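Local coordinates for protein mandelate racemase/muconate lactonizing enzyme/Enolase superfamily (Rhodobacter sphaeroides, PDB 2HZG) that belongs to the enolase superfamily, pairing an N-terminal capping domain with a TIM-barrel domain that binds a sodium ion through three acidic side chains, at residues Phe11-Pro16 / Ala28-Val33; Cys44-Leu49 / Leu96-His101. All coordinates share one frame; numbering follows the deposited sequence.

Contact 1. Residues Phe11-Pro16 / Ala28-Val33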
# COMPACT_ATOMS: atom_id res chain seq x y z
N PHE A 11 9.81 -14.62 13.01
CA PHE A 11 11.20 -14.98 12.77
C PHE A 11 11.72 -14.27 11.54
O PHE A 11 11.33 -14.58 10.42
CB PHE A 11 11.31 -16.49 12.59
CG PHE A 11 10.93 -17.28 13.81
CD1 PHE A 11 11.92 -17.70 14.71
CD2 PHE A 11 9.59 -17.57 14.09
CE1 PHE A 11 11.59 -18.43 15.84
CE2 PHE A 11 9.24 -18.30 15.23
CZ PHE A 11 10.25 -18.72 16.12
N TYR A 12 12.61 -13.30 11.75
CA TYR A 12 13.26 -12.58 10.66
C TYR A 12 14.43 -13.46 10.22
O TYR A 12 15.38 -13.63 10.97
CB TYR A 12 13.76 -11.21 11.16
CG TYR A 12 14.34 -10.23 10.12
CD1 TYR A 12 14.68 -10.62 8.82
CD2 TYR A 12 14.59 -8.90 10.49
CE1 TYR A 12 15.23 -9.69 7.90
CE2 TYR A 12 15.13 -7.97 9.59
CZ TYR A 12 15.45 -8.36 8.31
OH TYR A 12 15.99 -7.43 7.43
N LEU A 13 14.34 -14.04 9.02
CA LEU A 13 15.43 -14.86 8.53
C LEU A 13 16.15 -14.15 7.39
O LEU A 13 15.51 -13.46 6.60
CB LEU A 13 14.92 -16.23 8.03
CG LEU A 13 14.15 -17.09 9.04
CD1 LEU A 13 13.91 -18.46 8.43
CD2 LEU A 13 14.91 -17.18 10.37
N SER A 14 17.47 -14.35 7.29
CA SER A 14 18.21 -13.76 6.17
C SER A 14 19.41 -14.61 5.78
O SER A 14 20.08 -15.17 6.64
CB SER A 14 18.69 -12.33 6.53
OG SER A 14 19.28 -11.68 5.42
N MET A 15 19.67 -14.68 4.48
CA MET A 15 20.98 -15.08 3.95
C MET A 15 22.05 -14.17 4.57
O MET A 15 21.74 -13.02 4.93
CB MET A 15 20.99 -14.91 2.42
CG MET A 15 20.18 -15.96 1.64
SD MET A 15 20.80 -17.65 1.84
CE MET A 15 22.20 -17.60 0.72
N PRO A 16 23.29 -14.67 4.73
CA PRO A 16 24.37 -13.87 5.34
C PRO A 16 24.67 -12.58 4.57
O PRO A 16 25.01 -11.57 5.17
CB PRO A 16 25.59 -14.81 5.33
CG PRO A 16 25.09 -16.16 5.03
CD PRO A 16 23.75 -16.02 4.34
N ALA A 28 13.39 -13.65 4.70
CA ALA A 28 12.03 -14.13 4.96
C ALA A 28 11.53 -13.62 6.30
O ALA A 28 12.31 -13.36 7.20
CB ALA A 28 11.95 -15.69 4.93
N LEU A 29 10.21 -13.48 6.40
CA LEU A 29 9.59 -13.31 7.70
C LEU A 29 8.64 -14.49 7.90
O LEU A 29 7.62 -14.58 7.23
CB LEU A 29 8.87 -11.96 7.86
CG LEU A 29 8.22 -11.77 9.25
CD1 LEU A 29 9.24 -11.71 10.39
CD2 LEU A 29 7.38 -10.51 9.26
N LEU A 30 9.00 -15.40 8.81
CA LEU A 30 8.16 -16.56 9.10
C LEU A 30 7.31 -16.28 10.34
O LEU A 30 7.70 -15.53 11.22
CB LEU A 30 9.02 -17.82 9.31
CG LEU A 30 9.85 -18.36 8.14
CD1 LEU A 30 10.37 -19.75 8.50
CD2 LEU A 30 9.05 -18.45 6.84
N VAL A 31 6.13 -16.88 10.38
CA VAL A 31 5.17 -16.57 11.42
C VAL A 31 4.70 -17.89 11.99
O VAL A 31 4.16 -18.72 11.25
CB VAL A 31 3.92 -15.81 10.86
CG1 VAL A 31 2.93 -15.54 11.98
CG2 VAL A 31 4.31 -14.48 10.17
N ARG A 32 4.91 -18.08 13.29
CA ARG A 32 4.40 -19.27 13.96
C ARG A 32 3.29 -18.85 14.89
O ARG A 32 3.52 -18.08 15.82
CB ARG A 32 5.51 -19.99 14.75
CG ARG A 32 5.03 -21.32 15.39
CD ARG A 32 6.08 -21.97 16.29
NE ARG A 32 6.53 -21.08 17.35
CZ ARG A 32 7.73 -21.10 17.91
NH1 ARG A 32 8.65 -21.99 17.52
NH2 ARG A 32 8.03 -20.22 18.87
N VAL A 33 2.08 -19.35 14.63
CA VAL A 33 0.94 -19.06 15.48
C VAL A 33 0.69 -20.29 16.37
O VAL A 33 0.75 -21.43 15.88
CB VAL A 33 -0.32 -18.72 14.65
CG1 VAL A 33 -1.53 -18.46 15.56
CG2 VAL A 33 -0.06 -17.49 13.74
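Phe11 to Leu13 pair with Ala28 to Leu30 as two antiparallel strands in the three-stranded sheet of the N-terminal alpha+beta domain, the part of the enolase fold that accompanies the barrel. Strand 27-35 is the middle strand, so its residues Leu29 and Val31 also bond through their backbones to strand 38-44. Phe11 with Leu30 and Leu13 with Ala28 are hydrogen-bonded pairs; Tyr12 with Leu29, between them, is non-hydrogen-bonded. The bond from Phe11 N to Leu30 O is 2.9 Å long and almost straight, and that from Leu13 N to Ala28 O is 2.8 Å.

Phe11, Leu13, Ala28 and Leu30 share one face of the sheet. There Leu13 CD1 meets Leu30 CD1 at 3.8 Å, branch end against branch end, on a diagonal across the strands. Leu29, on the other face, places CG opposite its backbone N (chi1 -179°) and, with chi2 at 65°, turns CD1 over the Phe11 carbonyl, 3.6 Å from Phe11 O. Helix 48-56 packs on this second face, where Pro48 touches both Tyr12 and Leu29.

Arg32 extends the contact beyond the last bridge. The rim of the Phe11 ring is directed at one face of its guanidinium, with CZ 3.8 Å from Arg32 NH2 and the two planes 80° apart. Asp9 forms a salt bridge with that same NH2. The chemistry is thus divided: backbone bonds fix the strand alignment, apolar side chains meet on the face of Phe11, Leu13, Ala28 and Leu30, and the arginine charge is probably balanced largely by Asp9, leaving a guanidinium face for the Phe11 rim.

Contact 2. Residues Cys44-Leu49 / Leu96-His101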
# COMPACT_ATOMS: atom_id res chain seq x y z
N CYS A 44 5.46 -14.22 5.32
CA CYS A 44 5.13 -12.93 4.70
C CYS A 44 6.13 -12.67 3.58
O CYS A 44 7.34 -12.76 3.80
CB CYS A 44 5.25 -11.79 5.72
SG CYS A 44 4.27 -11.99 7.21
N GLU A 45 5.64 -12.37 2.39
CA GLU A 45 6.54 -11.98 1.31
C GLU A 45 6.65 -10.46 1.33
O GLU A 45 5.97 -9.75 0.59
CB GLU A 45 6.07 -12.53 -0.06
CG GLU A 45 7.00 -12.15 -1.23
CD GLU A 45 8.51 -12.44 -0.99
OE1 GLU A 45 8.86 -13.33 -0.19
OE2 GLU A 45 9.35 -11.76 -1.64
N ALA A 46 7.51 -9.96 2.21
CA ALA A 46 7.44 -8.58 2.62
C ALA A 46 8.75 -8.24 3.27
O ALA A 46 9.50 -9.15 3.66
CB ALA A 46 6.31 -8.41 3.64
N ALA A 47 8.97 -6.95 3.48
CA ALA A 47 10.11 -6.46 4.24
C ALA A 47 9.90 -6.87 5.70
O ALA A 47 8.92 -6.47 6.32
CB ALA A 47 10.24 -4.93 4.09
N PRO A 48 10.79 -7.73 6.23
CA PRO A 48 10.56 -8.25 7.58
C PRO A 48 10.49 -7.24 8.71
O PRO A 48 9.59 -7.36 9.52
CB PRO A 48 11.73 -9.24 7.77
CG PRO A 48 12.06 -9.69 6.37
CD PRO A 48 11.97 -8.37 5.60
N LEU A 49 11.41 -6.27 8.79
CA LEU A 49 11.38 -5.36 9.92
C LEU A 49 10.15 -4.43 9.93
O LEU A 49 9.53 -4.27 10.97
CB LEU A 49 12.69 -4.58 10.09
CG LEU A 49 12.76 -3.58 11.25
CD1 LEU A 49 12.83 -4.32 12.60
CD2 LEU A 49 13.97 -2.68 11.10
N LEU A 96 -2.54 1.70 8.81
CA LEU A 96 -1.21 1.14 8.92
C LEU A 96 -0.93 0.47 7.58
O LEU A 96 -1.35 -0.67 7.33
CB LEU A 96 -1.14 0.18 10.12
CG LEU A 96 0.03 -0.77 10.37
CD1 LEU A 96 1.36 -0.24 9.84
CD2 LEU A 96 0.11 -1.17 11.84
N LEU A 97 -0.25 1.20 6.69
CA LEU A 97 -0.10 0.77 5.29
C LEU A 97 0.52 -0.63 5.15
O LEU A 97 0.07 -1.43 4.33
CB LEU A 97 0.69 1.82 4.48
CG LEU A 97 0.92 1.57 2.97
CD1 LEU A 97 -0.37 1.24 2.23
CD2 LEU A 97 1.67 2.80 2.32
N GLN A 98 1.51 -0.93 5.98
CA GLN A 98 2.21 -2.23 5.97
C GLN A 98 1.32 -3.41 6.36
O GLN A 98 1.67 -4.57 6.07
CB GLN A 98 3.43 -2.19 6.91
CG GLN A 98 4.40 -3.39 6.81
CD GLN A 98 5.24 -3.39 5.53
OE1 GLN A 98 5.36 -2.37 4.86
NE2 GLN A 98 5.83 -4.53 5.20
N ALA A 99 0.17 -3.15 6.99
CA ALA A 99 -0.62 -4.23 7.62
C ALA A 99 -0.87 -5.51 6.76
O ALA A 99 -0.68 -6.61 7.26
CB ALA A 99 -1.92 -3.71 8.23
N PRO A 100 -1.32 -5.37 5.49
CA PRO A 100 -1.66 -6.56 4.70
C PRO A 100 -0.49 -7.54 4.56
O PRO A 100 -0.72 -8.74 4.47
CB PRO A 100 -2.00 -5.98 3.32
CG PRO A 100 -2.32 -4.58 3.55
CD PRO A 100 -1.57 -4.13 4.74
N HIS A 101 0.74 -7.02 4.52
CA HIS A 101 1.93 -7.87 4.34
C HIS A 101 2.20 -8.68 5.60
O HIS A 101 2.51 -9.87 5.53
CB HIS A 101 3.13 -6.99 3.96
CG HIS A 101 3.21 -6.71 2.50
ND1 HIS A 101 4.35 -6.20 1.90
CD2 HIS A 101 2.32 -6.89 1.50
CE1 HIS A 101 4.14 -6.07 0.60
NE2 HIS A 101 2.91 -6.50 0.33
O HOH W 1 6.82 -5.12 2.37
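Ala46 packs against His101 where a strand-to-helix connection, 44-49, meets the start of helix 99-118 in the N-terminal alpha+beta domain of this enolase-superfamily protein. The methyl of Ala46 approaches the imidazole obliquely, with CB 3.4 Å from His101 ND1 and 3.5 Å from His101 CB. Glu45 O stands over one face of the ring, displaced toward its rim. Cys44 SG lies 3.2 Å from the backbone His101 O.

A water bridges the segments. It accepts from Ala47 N at 3.0 Å and from Gln98 NE2, while His101 ND1 meets it in the ring plane at 2.7 Å. Ala47 occupies the N-cap position of helix 48-56, so the water takes up a backbone N-H at the very start of that helix.

Further out, a type I turn from Leu96 to Ala99 leads into helix 99-118 and presents Gln98. Its side chain bends at chi2 (72°), bringing the amide toward the water. The two ends of that amide are held separately: NE2 also bonds to Ser51 OG, and OE1 accepts from the backbone N of Gln98 of the second subunit. Ser51 OG is in turn hydrogen-bonded to Ala47 O, the carbonyl oxygen of the same residue whose N-H the water accepts.

In the fold
Both contacts are buried and belong to the N-terminal domain, but they join different kinds of element. Contact 1 holds two neighbouring strands together by regular backbone pairing, whereas contact 2 joins the loop leading into helix 48-56 to the turn and first residues of helix 99-118, through side chains, backbone atoms and a bridging water. They meet where strand 38-44 gives way to helix 48-56: Leu29 O lies 2.9 Å from Cys44 N, a probable hydrogen bond, and Tyr12 CD1 packs 3.4 Å from Pro48 CB. Their relation to the second subunit differs too. Contact 1 reaches it through Tyr12, which packs on Pro58 there, while contact 2 lies along the interface and adds a polar link.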